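Angiotensin-converting enzyme (Anopheles gambiae, PDB 6S1Y) is a zinc-dependent metallopeptidase of the angiotensin-converting enzyme family that probably removes dipeptides from the C-terminal ends of small peptides. Local coordinates at residues K304-F309 against A335-R340; Q205-V210 against R565-D570; P10-I15 against L78-L83; I280-T285 against L406-E411. All coordinates share one frame; numbering follows the deposited sequence. Where two conformers were deposited one is given.

None of the four contacts touches another, and no helix or strand is shared by two of them. Interaction 2 is the buried one: a methionine and small aliphatic groups meet, with one bridging water. Interactions 1, 3 and 4 are partly buried and lie farther from the centre of the chain, interaction 3 farthest at about 37 Å between centres. Interaction 1 sets a helix start against a β-hairpin through apolar and C-H to oxygen contacts. Interaction 3 joins two helix N-termini through a glutamate, with two leucines and an isoleucine beneath. Interaction 4 pairs a helix C-terminus with a loop: a tyrosine packs on a leucine, and basic and amide groups gather round an outside glutamate.

Interaction 1. Residues K304-F309 against A335-R340; sequences KLPQTF and AIDDVR
P306 and D337 meet with the proline ring slanting across the aspartate side chain, their CB atoms 3.7 Å apart. The same ring pushes its CG to 3.4 Å from D337 O and rests on V339 CG2 at 4.0 Å. D337 O is also approached by T308, whose CB is 3.3 Å from that oxygen. T308 stands roughly perpendicular to D338. Its chi1 of -62° sets OG1 beside the backbone N and the methyl CG2 anti to it, and this turns T308 CG2 toward the carboxylate, 3.5 Å from D338 OD1. F309 completes the row with its backbone, its CA-H directed at V339 O across 3.3 Å in a C-H to oxygen contact, while its ring slants over the start of strand 339-342 and takes L305 CD1 on one face.

Within 335-340, R340 holds D338 side-on, NE to OD1 and NH2 to OD2, both oxygens using their syn lone pairs and lying near the guanidinium plane. The NH2 bond is almost straight at 173°. Cation-pi contacts with F333 and W38 further fix this arginine. L305, P306 and V339 all lean on helix 349-368, which supplies the zinc ligands H357 and H361.

No hydrogen bond joins the two segments. D337 OD1 is bonded to Q369 NE2 and D338 to R340; between the start of helix 307-312 and the hairpin of strands 329-332 and 339-342, the contact rests on apolar packing and on carbon atoms set against carbonyl and carboxylate oxygens.

Interaction 2. Residues Q205-V210 against R565-D570; sequences QQVDDV and RKMSAD
M567 is the bump of this contact, and the hollow that takes it lies on helix 203-233 between Q206, V207 and V210. The side chain leaves the loop nearly straight, CG anti to the backbone N (chi1 168°), and bends only at the thioether, where chi3 of 88° turns the terminal methyl into the hollow. There M567 CE sits 4.0 Å from Q206 CB on one wall. V207 CG2 lies 4.3 Å from M567 CE, and V210 CG2 meets the same methyl at a similar range. Q206, V207 and V210, on little more than one turn, form this side of the seat.

A second fit follows along the helix. V210 splits its branches between two partners: CG2 faces the methionine, while V210 CG1 packs on A569 CB at 4.2 Å. No direct hydrogen bond crosses the gap, but a water donates to Q206 OE1 and to M567 O, each oxygen 2.6 Å from the water O, and so links the glutamine amide to the loop backbone. The other end of that amide, Q206 NE2, bonds T202 OG1; K566 NZ comes near it without bonding. S568 points away from the helix and caps the turn that follows, its OG accepting from D570 N at 3.1 Å.

The loop 565-570 joins helix 554-562 to helix 570-575 and is held along helix 495-514, where Q506 bonds K566 O and S568 N. V502 of that helix touches both M567 and V210, and F498 packs on V207 and V210. M567 is therefore wedged between helices 203-233 and 495-514, F203 of the former also touching it.

Interaction 3. Residues P10-I15 against L78-L83; sequences PSETEI and LTNATL
E12 reaches from the first turn of helix 12-42 to T79 and N80. Its CB lies over a leucine methyl, E12 CB to L83 CD2 being 4.3 Å. CG then takes the crowded position between the backbone N and the carbonyl carbon (chi1 80°), and with the chain extended beyond it the E12 side chain runs at about a right angle to those of T79 and N80. CD is 4.0 Å from N80 CB. OE1 does the polar work: T79 OG1 donates to E12 OE1 at 2.6 Å, arriving on the syn side and 23° out of the carboxylate plane. N80 N adds a weak but nearly straight bond to the same oxygen, 3.4 Å long between N80 N and E12 OE1. OE2 meets N80 CB at 3.7 Å, with the amide plane of N80 turned 39° from the carboxylate.

Under this polar strip the packing is aliphatic. I15 CD1 presses on L78 CD2 at 3.5 Å, a close methyl pair, and the other branch of the isoleucine, I15 CG2, lies 4.4 Å from L83 CD2.

S11 and N80 hold the N-cap positions of the two helices, and the carboxylate lies beside the beginning of the second, where the helix end would probably favour its negative charge. The contact ties the start of helix 12-42, at the N-terminal extremity of the model, to the start of helix 81-90. F73 lies against I15; L78, in the loop before helix 81-90, packs on K84 and I87 of that helix, and F375 touches T82.

Interaction 4. Residues I280-T285 against L406-E411; sequences IRQGYT and LLKDYE
The ring of Y284 meets L406 obliquely, while Q282 CB lies in the ring plane at one edge. The two side chains, Y284 and L406, come from opposite directions. The branched end of the leucine gathers at the hydroxyl, L406 CG, CD1 and CD2 each lying 3.7 Å from Y284 OH, and L406 CD2 also reaches Y284 CE1 at 3.8 Å. The other flat group is the guanidinium of R281, which has K408 NZ at its edge, near the plane, 4.1 Å from R281 NH2. K408 gets there by bending twice, chi2 -63° and chi3 134°, to run back toward the arginine. Q282, extended beyond CG, brings NE2 to 4.0 Å from K408 NZ.

What gathers these donors is the carboxylate of E278: R281 NH2 forms a salt bridge with its OE1, Q282 NE2 bonds the same oxygen, and K408 NZ makes a long, weak ion pair. E278 probably offsets the charges of R281 and K408, and G405 O accepts from Q282 and, weakly, from K408.

Helix 276-281 ends here in a Schellman motif, with G283 at positive phi, Y284 N bonded to M279 O and G283 N to I280 O. The chain then enters helix 286-299, whose M289 and M292 touch Y284. M279 touches both Y284 and L406, and thus the loop between helices 398-403 and 414-429 is packed against this helix-to-helix turn.

Interaction 1. Residues K304-F309 against A335-R340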
loop_
_atom_site.group_PDB
_atom_site.type_symbol
_atom_site.label_atom_id
_atom_site.label_comp_id
_atom_site.label_asym_id
_atom_site.label_seq_id
_atom_site.Cartn_x
_atom_site.Cartn_y
_atom_site.Cartn_z
ATOM N N LYS A 304 -4.440 21.887 -7.818
ATOM C CA LYS A 304 -4.154 22.327 -6.461
ATOM C C LYS A 304 -5.213 21.793 -5.502
ATOM O O LYS A 304 -6.374 21.614 -5.867
ATOM C CB LYS A 304 -4.134 23.862 -6.404
ATOM C CG LYS A 304 -3.725 24.459 -5.064
ATOM C CD LYS A 304 -4.405 25.809 -4.817
ATOM C CE LYS A 304 -3.401 26.893 -4.429
ATOM N NZ LYS A 304 -2.400 26.450 -3.409
ATOM N N LEU A 305 -4.811 21.554 -4.256
ATOM C CA LEU A 305 -5.758 20.990 -3.290
ATOM C C LEU A 305 -6.865 22.002 -3.009
ATOM O O LEU A 305 -6.569 23.155 -2.701
ATOM C CB LEU A 305 -5.051 20.610 -1.980
ATOM C CG LEU A 305 -4.094 19.413 -2.037
ATOM C CD1 LEU A 305 -3.330 19.261 -0.740
ATOM C CD2 LEU A 305 -4.853 18.126 -2.342
ATOM N N PRO A 306 -8.135 21.608 -3.071
ATOM C CA PRO A 306 -9.220 22.533 -2.703
ATOM C C PRO A 306 -9.220 22.838 -1.219
ATOM O O PRO A 306 -8.654 22.110 -0.393
ATOM C CB PRO A 306 -10.489 21.774 -3.101
ATOM C CG PRO A 306 -10.084 20.278 -2.974
ATOM C CD PRO A 306 -8.630 20.247 -3.394
ATOM N N GLN A 307 -9.905 23.937 -0.881
ATOM C CA GLN A 307 -9.976 24.370 0.513
ATOM C C GLN A 307 -10.723 23.356 1.373
ATOM O O GLN A 307 -10.406 23.187 2.551
ATOM C CB GLN A 307 -10.643 25.758 0.598
ATOM C CG GLN A 307 -10.708 26.332 1.998
ATOM C CD GLN A 307 -9.339 26.673 2.538
ATOM O OE1 GLN A 307 -8.450 27.109 1.789
ATOM N NE2 GLN A 307 -9.142 26.455 3.840
ATOM N N THR A 308 -11.741 22.699 0.817
ATOM C CA THR A 308 -12.415 21.628 1.555
ATOM C C THR A 308 -11.400 20.620 2.116
ATOM O O THR A 308 -11.523 20.162 3.264
ATOM C CB THR A 308 -13.423 20.926 0.645
ATOM O OG1 THR A 308 -14.423 21.864 0.227
ATOM C CG2 THR A 308 -14.109 19.788 1.367
ATOM N N PHE A 309 -10.363 20.301 1.340
ATOM C CA PHE A 309 -9.348 19.373 1.820
ATOM C C PHE A 309 -8.710 19.861 3.117
ATOM O O PHE A 309 -8.530 19.078 4.062
ATOM C CB PHE A 309 -8.259 19.161 0.767
ATOM C CG PHE A 309 -7.087 18.411 1.292
ATOM C CD1 PHE A 309 -6.061 19.077 1.949
ATOM C CD2 PHE A 309 -7.029 17.029 1.183
ATOM C CE1 PHE A 309 -4.985 18.376 2.469
ATOM C CE2 PHE A 309 -5.950 16.322 1.694
ATOM C CZ PHE A 309 -4.930 16.990 2.340
ATOM N N ALA A 335 -18.460 13.861 -4.417
ATOM C CA ALA A 335 -19.143 15.121 -4.682
ATOM C C ALA A 335 -18.223 15.912 -5.605
ATOM O O ALA A 335 -17.702 15.358 -6.576
ATOM C CB ALA A 335 -19.449 15.870 -3.392
ATOM N N ILE A 336 -17.980 17.184 -5.306
ATOM C CA ILE A 336 -16.982 17.962 -6.036
ATOM C C ILE A 336 -16.036 18.587 -5.021
ATOM O O ILE A 336 -16.477 19.305 -4.114
ATOM C CB ILE A 336 -17.608 19.046 -6.928
ATOM C CG1 ILE A 336 -18.438 18.425 -8.054
ATOM C CG2 ILE A 336 -16.521 19.896 -7.546
ATOM C CD1 ILE A 336 -17.621 17.514 -8.995
ATOM N N ASP A 337 -14.746 18.294 -5.159
ATOM C CA ASP A 337 -13.687 18.859 -4.332
ATOM C C ASP A 337 -13.786 18.464 -2.871
ATOM O O ASP A 337 -13.051 19.007 -2.043
ATOM C CB ASP A 337 -13.653 20.391 -4.453
ATOM C CG ASP A 337 -13.194 20.844 -5.831
ATOM O OD1 ASP A 337 -12.962 19.950 -6.680
ATOM O OD2 ASP A 337 -13.056 22.070 -6.062
ATOM N N ASP A 338 -14.656 17.524 -2.506
ATOM C CA ASP A 338 -14.655 17.044 -1.122
ATOM C C ASP A 338 -13.768 15.801 -1.097
ATOM O O ASP A 338 -14.207 14.684 -1.423
ATOM C CB ASP A 338 -16.054 16.776 -0.598
ATOM C CG ASP A 338 -16.053 16.421 0.891
ATOM O OD1 ASP A 338 -14.960 16.416 1.517
ATOM O OD2 ASP A 338 -17.152 16.127 1.431
ATOM N N VAL A 339 -12.509 16.020 -0.729
ATOM C CA VAL A 339 -11.480 14.992 -0.693
ATOM C C VAL A 339 -10.671 15.216 0.572
ATOM O O VAL A 339 -10.387 16.366 0.938
ATOM C CB VAL A 339 -10.588 15.034 -1.957
ATOM C CG1 VAL A 339 -11.402 14.641 -3.197
ATOM C CG2 VAL A 339 -9.961 16.408 -2.143
ATOM N N ARG A 340 -10.312 14.124 1.255
ATOM C CA ARG A 340 -9.719 14.278 2.573
ATOM C C ARG A 340 -8.694 13.190 2.860
ATOM O O ARG A 340 -8.830 12.043 2.430
ATOM C CB ARG A 340 -10.781 14.246 3.683
ATOM C CG ARG A 340 -12.023 15.040 3.384
ATOM C CD ARG A 340 -13.001 15.013 4.547
ATOM N NE ARG A 340 -14.365 15.269 4.089
ATOM C CZ ARG A 340 -15.440 15.213 4.865
ATOM N NH1 ARG A 340 -15.315 14.923 6.146
ATOM N NH2 ARG A 340 -16.639 15.441 4.348
#

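Interaction 2. Residues Q205-V210 against R565-D570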
loop_
_atom_site.group_PDB
_atom_site.type_symbol
_atom_site.label_atom_id
_atom_site.label_comp_id
_atom_site.label_asym_id
_atom_site.label_seq_id
_atom_site.Cartn_x
_atom_site.Cartn_y
_atom_site.Cartn_z
ATOM N N GLN A 205 -0.356 -15.408 -13.090
ATOM C CA GLN A 205 0.930 -15.890 -13.574
ATOM C C GLN A 205 1.908 -14.740 -13.762
ATOM O O GLN A 205 3.101 -14.874 -13.475
ATOM C CB GLN A 205 0.744 -16.654 -14.885
ATOM C CG GLN A 205 2.012 -17.338 -15.370
ATOM C CD GLN A 205 2.492 -18.406 -14.399
ATOM O OE1 GLN A 205 1.778 -19.387 -14.128
ATOM N NE2 GLN A 205 3.705 -18.216 -13.864
ATOM N N GLN A 206 1.429 -13.601 -14.244
ATOM C CA GLN A 206 2.315 -12.463 -14.437
ATOM C C GLN A 206 2.975 -12.054 -13.136
ATOM O O GLN A 206 4.141 -11.635 -13.119
ATOM C CB GLN A 206 1.537 -11.295 -15.026
ATOM C CG GLN A 206 0.939 -11.608 -16.397
ATOM C CD GLN A 206 0.293 -10.390 -17.016
ATOM O OE1 GLN A 206 0.802 -9.264 -16.886
ATOM N NE2 GLN A 206 -0.847 -10.600 -17.667
ATOM N N VAL A 207 2.244 -12.178 -12.023
ATOM C CA VAL A 207 2.776 -11.775 -10.723
ATOM C C VAL A 207 3.840 -12.757 -10.252
ATOM O O VAL A 207 4.897 -12.355 -9.747
ATOM C CB VAL A 207 1.619 -11.651 -9.715
ATOM C CG1 VAL A 207 2.174 -11.604 -8.316
ATOM C CG2 VAL A 207 0.795 -10.398 -10.019
ATOM N N ASP A 208 3.574 -14.060 -10.404
ATOM C CA ASP A 208 4.606 -15.070 -10.172
ATOM C C ASP A 208 5.839 -14.798 -11.035
ATOM O O ASP A 208 6.976 -14.936 -10.574
ATOM C CB ASP A 208 4.062 -16.469 -10.472
ATOM C CG ASP A 208 2.934 -16.896 -9.536
ATOM O OD1 ASP A 208 2.659 -16.228 -8.503
ATOM O OD2 ASP A 208 2.303 -17.935 -9.839
ATOM N N ASP A 209 5.648 -14.412 -12.291
ATOM C CA ASP A 209 6.812 -14.167 -13.137
ATOM C C ASP A 209 7.621 -12.972 -12.647
ATOM O O ASP A 209 8.853 -12.979 -12.735
ATOM C CB ASP A 209 6.392 -13.939 -14.584
ATOM C CG ASP A 209 5.808 -15.173 -15.220
ATOM O OD1 ASP A 209 5.910 -16.280 -14.630
ATOM O OD2 ASP A 209 5.238 -15.019 -16.320
ATOM N N VAL A 210 6.962 -11.923 -12.141
ATOM C CA VAL A 210 7.724 -10.786 -11.636
ATOM C C VAL A 210 8.500 -11.182 -10.383
ATOM O O VAL A 210 9.665 -10.801 -10.209
ATOM C CB VAL A 210 6.801 -9.580 -11.381
ATOM C CG1 VAL A 210 7.552 -8.501 -10.650
ATOM C CG2 VAL A 210 6.238 -9.066 -12.718
ATOM N N ARG A 565 1.526 -1.365 -23.089
ATOM C CA ARG A 565 0.217 -1.837 -22.671
ATOM C C ARG A 565 0.304 -2.982 -21.673
ATOM O O ARG A 565 -0.717 -3.612 -21.385
ATOM C CB ARG A 565 -0.592 -2.256 -23.901
ATOM C CG ARG A 565 -0.683 -1.145 -24.954
ATOM C CD ARG A 565 -1.379 -1.606 -26.221
ATOM N NE ARG A 565 -2.534 -2.453 -25.938
ATOM C CZ ARG A 565 -3.742 -1.988 -25.617
ATOM N NH1 ARG A 565 -3.967 -0.680 -25.528
ATOM N NH2 ARG A 565 -4.723 -2.839 -25.378
ATOM N N LYS A 566 1.481 -3.260 -21.115
ATOM C CA LYS A 566 1.596 -4.349 -20.153
ATOM C C LYS A 566 2.460 -3.948 -18.964
ATOM O O LYS A 566 3.366 -3.117 -19.067
ATOM C CB LYS A 566 2.144 -5.615 -20.833
ATOM C CG LYS A 566 1.076 -6.316 -21.682
ATOM C CD LYS A 566 1.575 -7.587 -22.359
ATOM C CE LYS A 566 0.409 -8.519 -22.749
ATOM N NZ LYS A 566 -0.249 -9.191 -21.565
ATOM N N MET A 567 2.116 -4.518 -17.812
ATOM C CA MET A 567 3.002 -4.480 -16.656
ATOM C C MET A 567 4.279 -5.254 -16.970
ATOM O O MET A 567 4.232 -6.371 -17.505
ATOM C CB MET A 567 2.288 -5.085 -15.451
ATOM C CG MET A 567 3.151 -5.373 -14.243
ATOM S SD MET A 567 2.138 -5.971 -12.854
ATOM C CE MET A 567 2.120 -7.752 -13.158
ATOM N N SER A 568 5.418 -4.646 -16.656
ATOM C CA SER A 568 6.703 -5.259 -16.940
ATOM C C SER A 568 7.683 -4.857 -15.861
ATOM O O SER A 568 7.701 -3.698 -15.438
ATOM C CB SER A 568 7.258 -4.845 -18.300
ATOM O OG SER A 568 8.575 -5.344 -18.454
ATOM N N ALA A 569 8.475 -5.830 -15.404
ATOM C CA ALA A 569 9.532 -5.583 -14.429
ATOM C C ALA A 569 10.797 -4.998 -15.041
ATOM O O ALA A 569 11.775 -4.808 -14.304
ATOM C CB ALA A 569 9.896 -6.884 -13.711
ATOM N N ASP A 570 10.804 -4.723 -16.349
ATOM C CA ASP A 570 11.984 -4.167 -17.007
ATOM C C ASP A 570 12.445 -2.900 -16.302
ATOM O O ASP A 570 13.624 -2.762 -15.948
ATOM C CB ASP A 570 11.655 -3.897 -18.487
ATOM C CG ASP A 570 12.791 -3.214 -19.255
ATOM O OD1 ASP A 570 13.936 -3.151 -18.750
ATOM O OD2 ASP A 570 12.520 -2.748 -20.392
HETATM O O HOH W 1 3.347 -8.682 -16.766
#

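Interaction 3. Residues P10-I15 against L78-L83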
loop_
_atom_site.group_PDB
_atom_site.type_symbol
_atom_site.label_atom_id
_atom_site.label_comp_id
_atom_site.label_asym_id
_atom_site.label_seq_id
_atom_site.Cartn_x
_atom_site.Cartn_y
_atom_site.Cartn_z
ATOM N N PRO A 10 -35.842 0.294 -26.885
ATOM C CA PRO A 10 -35.294 1.649 -26.746
ATOM C C PRO A 10 -33.901 1.808 -27.356
ATOM O O PRO A 10 -33.082 0.889 -27.293
ATOM C CB PRO A 10 -35.243 1.855 -25.224
ATOM C CG PRO A 10 -35.520 0.475 -24.595
ATOM C CD PRO A 10 -35.536 -0.535 -25.707
ATOM N N SER A 11 -33.641 2.975 -27.938
ATOM C CA SER A 11 -32.346 3.255 -28.536
ATOM C C SER A 11 -31.303 3.528 -27.453
ATOM O O SER A 11 -31.627 3.863 -26.310
ATOM C CB SER A 11 -32.446 4.449 -29.484
ATOM O OG SER A 11 -31.164 4.944 -29.821
ATOM N N GLU A 12 -30.029 3.388 -27.834
ATOM C CA GLU A 12 -28.956 3.547 -26.860
ATOM C C GLU A 12 -28.942 4.953 -26.272
ATOM O O GLU A 12 -28.591 5.129 -25.099
ATOM C CB GLU A 12 -27.603 3.204 -27.492
ATOM C CG GLU A 12 -26.968 4.293 -28.349
ATOM C CD GLU A 12 -25.623 3.860 -28.923
ATOM O OE1 GLU A 12 -25.421 2.637 -29.104
ATOM O OE2 GLU A 12 -24.768 4.735 -29.185
ATOM N N THR A 13 -29.327 5.964 -27.055
ATOM C CA THR A 13 -29.422 7.315 -26.511
ATOM C C THR A 13 -30.504 7.408 -25.440
ATOM O O THR A 13 -30.466 8.317 -24.603
ATOM C CB THR A 13 -29.688 8.322 -27.636
ATOM O OG1 THR A 13 -29.004 7.910 -28.828
ATOM C CG2 THR A 13 -29.185 9.713 -27.247
ATOM N N GLU A 14 -31.452 6.469 -25.433
ATOM C CA GLU A 14 -32.514 6.421 -24.434
ATOM C C GLU A 14 -32.113 5.599 -23.211
ATOM O O GLU A 14 -32.379 6.011 -22.076
ATOM C CB GLU A 14 -33.785 5.851 -25.070
ATOM C CG GLU A 14 -35.025 5.909 -24.194
ATOM C CD GLU A 14 -36.290 5.508 -24.945
ATOM O OE1 GLU A 14 -37.364 6.076 -24.648
ATOM O OE2 GLU A 14 -36.206 4.631 -25.834
ATOM N N ILE A 15 -31.483 4.439 -23.420
ATOM C CA ILE A 15 -30.915 3.690 -22.303
ATOM C C ILE A 15 -29.931 4.567 -21.541
ATOM O O ILE A 15 -29.847 4.512 -20.308
ATOM C CB ILE A 15 -30.236 2.403 -22.810
ATOM C CG1 ILE A 15 -31.231 1.505 -23.548
ATOM C CG2 ILE A 15 -29.621 1.629 -21.646
ATOM C CD1 ILE A 15 -30.599 0.672 -24.655
ATOM N N LEU A 78 -26.282 -3.563 -27.933
ATOM C CA LEU A 78 -25.728 -2.234 -27.723
ATOM C C LEU A 78 -24.389 -2.112 -28.443
ATOM O O LEU A 78 -23.702 -3.107 -28.696
ATOM C CB LEU A 78 -25.556 -1.947 -26.233
ATOM C CG LEU A 78 -26.806 -2.150 -25.374
ATOM C CD1 LEU A 78 -26.513 -1.793 -23.926
ATOM C CD2 LEU A 78 -27.981 -1.333 -25.894
ATOM N N THR A 79 -24.030 -0.876 -28.780
ATOM C CA THR A 79 -22.868 -0.608 -29.621
ATOM C C THR A 79 -21.853 0.314 -28.962
ATOM O O THR A 79 -20.656 0.001 -28.971
ATOM C CB THR A 79 -23.333 -0.020 -30.966
ATOM O OG1 THR A 79 -24.366 0.946 -30.737
ATOM C CG2 THR A 79 -23.870 -1.121 -31.872
ATOM N N ASN A 80 -22.286 1.446 -28.395
ATOM C CA ASN A 80 -21.381 2.304 -27.630
ATOM C C ASN A 80 -20.689 1.440 -26.580
ATOM O O ASN A 80 -21.340 0.946 -25.652
ATOM C CB ASN A 80 -22.134 3.472 -26.981
ATOM C CG ASN A 80 -21.246 4.697 -26.756
ATOM O OD1 ASN A 80 -20.081 4.571 -26.386
ATOM N ND2 ASN A 80 -21.802 5.889 -26.972
ATOM N N ALA A 81 -19.381 1.208 -26.743
ATOM C CA ALA A 81 -18.652 0.377 -25.787
ATOM C C ALA A 81 -18.623 1.029 -24.410
ATOM O O ALA A 81 -18.775 0.348 -23.389
ATOM C CB ALA A 81 -17.233 0.121 -26.289
ATOM N N THR A 82 -18.433 2.351 -24.367
ATOM C CA THR A 82 -18.496 3.080 -23.106
ATOM C C THR A 82 -19.784 2.775 -22.351
ATOM O O THR A 82 -19.789 2.711 -21.113
ATOM C CB THR A 82 -18.380 4.583 -23.371
ATOM O OG1 THR A 82 -17.252 4.838 -24.218
ATOM C CG2 THR A 82 -18.217 5.361 -22.066
ATOM N N LEU A 83 -20.888 2.575 -23.080
ATOM C CA LEU A 83 -22.173 2.346 -22.435
ATOM C C LEU A 83 -22.262 0.939 -21.856
ATOM O O LEU A 83 -22.735 0.756 -20.729
ATOM C CB LEU A 83 -23.318 2.570 -23.420
ATOM C CG LEU A 83 -24.676 2.723 -22.729
ATOM C CD1 LEU A 83 -24.797 4.136 -22.175
ATOM C CD2 LEU A 83 -25.834 2.401 -23.650
#

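Interaction 4. Residues I280-T285 against L406-E411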
loop_
_atom_site.group_PDB
_atom_site.type_symbol
_atom_site.label_atom_id
_atom_site.label_comp_id
_atom_site.label_asym_id
_atom_site.label_seq_id
_atom_site.Cartn_x
_atom_site.Cartn_y
_atom_site.Cartn_z
ATOM N N ILE A 280 13.361 18.382 11.024
ATOM C CA ILE A 280 13.134 18.844 12.387
ATOM C C ILE A 280 13.797 20.194 12.601
ATOM O O ILE A 280 13.183 21.140 13.109
ATOM C CB ILE A 280 13.651 17.796 13.388
ATOM C CG1 ILE A 280 12.730 16.577 13.371
ATOM C CG2 ILE A 280 13.777 18.381 14.780
ATOM C CD1 ILE A 280 13.325 15.356 14.041
ATOM N N ARG A 281 15.072 20.296 12.218
ATOM C CA ARG A 281 15.866 21.494 12.463
ATOM C C ARG A 281 15.308 22.705 11.727
ATOM O O ARG A 281 15.466 23.841 12.194
ATOM C CB ARG A 281 17.310 21.210 12.036
ATOM C CG ARG A 281 18.311 22.263 12.404
ATOM C CD ARG A 281 19.652 22.008 11.711
ATOM N NE ARG A 281 19.578 22.296 10.279
ATOM C CZ ARG A 281 19.562 23.521 9.757
ATOM N NH1 ARG A 281 19.612 24.590 10.543
ATOM N NH2 ARG A 281 19.488 23.683 8.441
ATOM N N GLN A 282 14.672 22.497 10.571
ATOM C CA GLN A 282 14.031 23.577 9.841
ATOM C C GLN A 282 12.588 23.821 10.306
ATOM O O GLN A 282 11.819 24.496 9.605
ATOM C CB GLN A 282 14.087 23.290 8.335
ATOM C CG GLN A 282 15.445 23.638 7.706
ATOM C CD GLN A 282 15.612 23.162 6.272
ATOM O OE1 GLN A 282 14.732 23.359 5.422
ATOM N NE2 GLN A 282 16.759 22.527 5.992
ATOM N N GLY A 283 12.213 23.301 11.474
ATOM C CA GLY A 283 10.873 23.525 12.002
ATOM C C GLY A 283 9.740 23.036 11.122
ATOM O O GLY A 283 8.682 23.671 11.057
ATOM N N TYR A 284 9.932 21.909 10.448
ATOM C CA TYR A 284 8.852 21.319 9.677
ATOM C C TYR A 284 7.706 20.886 10.578
ATOM O O TYR A 284 7.904 20.417 11.700
ATOM C CB TYR A 284 9.344 20.100 8.904
ATOM C CG TYR A 284 9.846 20.378 7.523
ATOM C CD1 TYR A 284 11.030 21.063 7.322
ATOM C CD2 TYR A 284 9.165 19.916 6.420
ATOM C CE1 TYR A 284 11.504 21.299 6.060
ATOM C CE2 TYR A 284 9.636 20.140 5.147
ATOM C CZ TYR A 284 10.804 20.838 4.975
ATOM O OH TYR A 284 11.270 21.067 3.702
ATOM N N THR A 285 6.506 21.003 10.048
ATOM C CA THR A 285 5.278 20.559 10.693
ATOM C C THR A 285 4.548 19.665 9.718
ATOM O O THR A 285 4.864 19.627 8.526
ATOM C CB THR A 285 4.373 21.756 11.047
ATOM O OG1 THR A 285 4.024 22.417 9.823
ATOM C CG2 THR A 285 5.065 22.725 12.005
ATOM N N LEU A 406 16.716 20.281 1.828
ATOM C CA LEU A 406 16.710 19.287 2.887
ATOM C C LEU A 406 18.001 18.496 2.955
ATOM O O LEU A 406 18.212 17.764 3.924
ATOM C CB LEU A 406 15.553 18.318 2.716
ATOM C CG LEU A 406 14.213 18.866 3.168
ATOM C CD1 LEU A 406 13.094 17.996 2.668
ATOM C CD2 LEU A 406 14.149 18.997 4.680
ATOM N N LEU A 407 18.861 18.632 1.955
ATOM C CA LEU A 407 20.132 17.921 1.899
ATOM C C LEU A 407 21.224 18.946 1.650
ATOM O O LEU A 407 21.195 19.658 0.643
ATOM C CB LEU A 407 20.100 16.857 0.804
ATOM C CG LEU A 407 21.200 15.800 0.775
ATOM C CD1 LEU A 407 21.245 14.991 2.048
ATOM C CD2 LEU A 407 20.963 14.910 -0.442
ATOM N N LYS A 408 22.159 19.059 2.588
ATOM C CA LYS A 408 23.281 19.969 2.418
ATOM C C LYS A 408 24.202 19.452 1.318
ATOM O O LYS A 408 24.239 18.257 1.009
ATOM C CB LYS A 408 24.052 20.117 3.730
ATOM C CG LYS A 408 23.181 20.551 4.918
ATOM C CD LYS A 408 22.577 21.933 4.688
ATOM C CE LYS A 408 21.091 21.969 5.047
ATOM N NZ LYS A 408 20.401 23.200 4.515
ATOM N N ASP A 409 24.953 20.368 0.718
ATOM C CA ASP A 409 25.804 19.968 -0.390
ATOM C C ASP A 409 26.931 19.070 0.117
ATOM O O ASP A 409 27.293 19.077 1.295
ATOM C CB ASP A 409 26.373 21.185 -1.116
ATOM C CG ASP A 409 26.553 20.931 -2.608
ATOM O OD1 ASP A 409 26.571 19.748 -3.016
ATOM O OD2 ASP A 409 26.667 21.910 -3.378
ATOM N N TYR A 410 27.476 18.278 -0.796
ATOM C CA TYR A 410 28.486 17.295 -0.439
ATOM C C TYR A 410 29.204 16.882 -1.715
ATOM O O TYR A 410 28.663 17.002 -2.817
ATOM C CB TYR A 410 27.847 16.073 0.234
ATOM C CG TYR A 410 26.864 15.411 -0.699
ATOM C CD1 TYR A 410 25.530 15.806 -0.727
ATOM C CD2 TYR A 410 27.282 14.443 -1.599
ATOM C CE1 TYR A 410 24.626 15.231 -1.610
ATOM C CE2 TYR A 410 26.386 13.857 -2.484
ATOM C CZ TYR A 410 25.055 14.254 -2.484
ATOM O OH TYR A 410 24.175 13.666 -3.371
ATOM N N GLU A 411 30.418 16.371 -1.548
ATOM C CA GLU A 411 31.144 15.806 -2.670
ATOM C C GLU A 411 30.529 14.461 -3.057
ATOM O O GLU A 411 30.433 13.546 -2.227
ATOM C CB GLU A 411 32.614 15.639 -2.306
ATOM C CG GLU A 411 33.500 15.244 -3.496
ATOM C CD GLU A 411 33.456 16.259 -4.637
ATOM O OE1 GLU A 411 33.309 17.479 -4.356
ATOM O OE2 GLU A 411 33.567 15.824 -5.807
#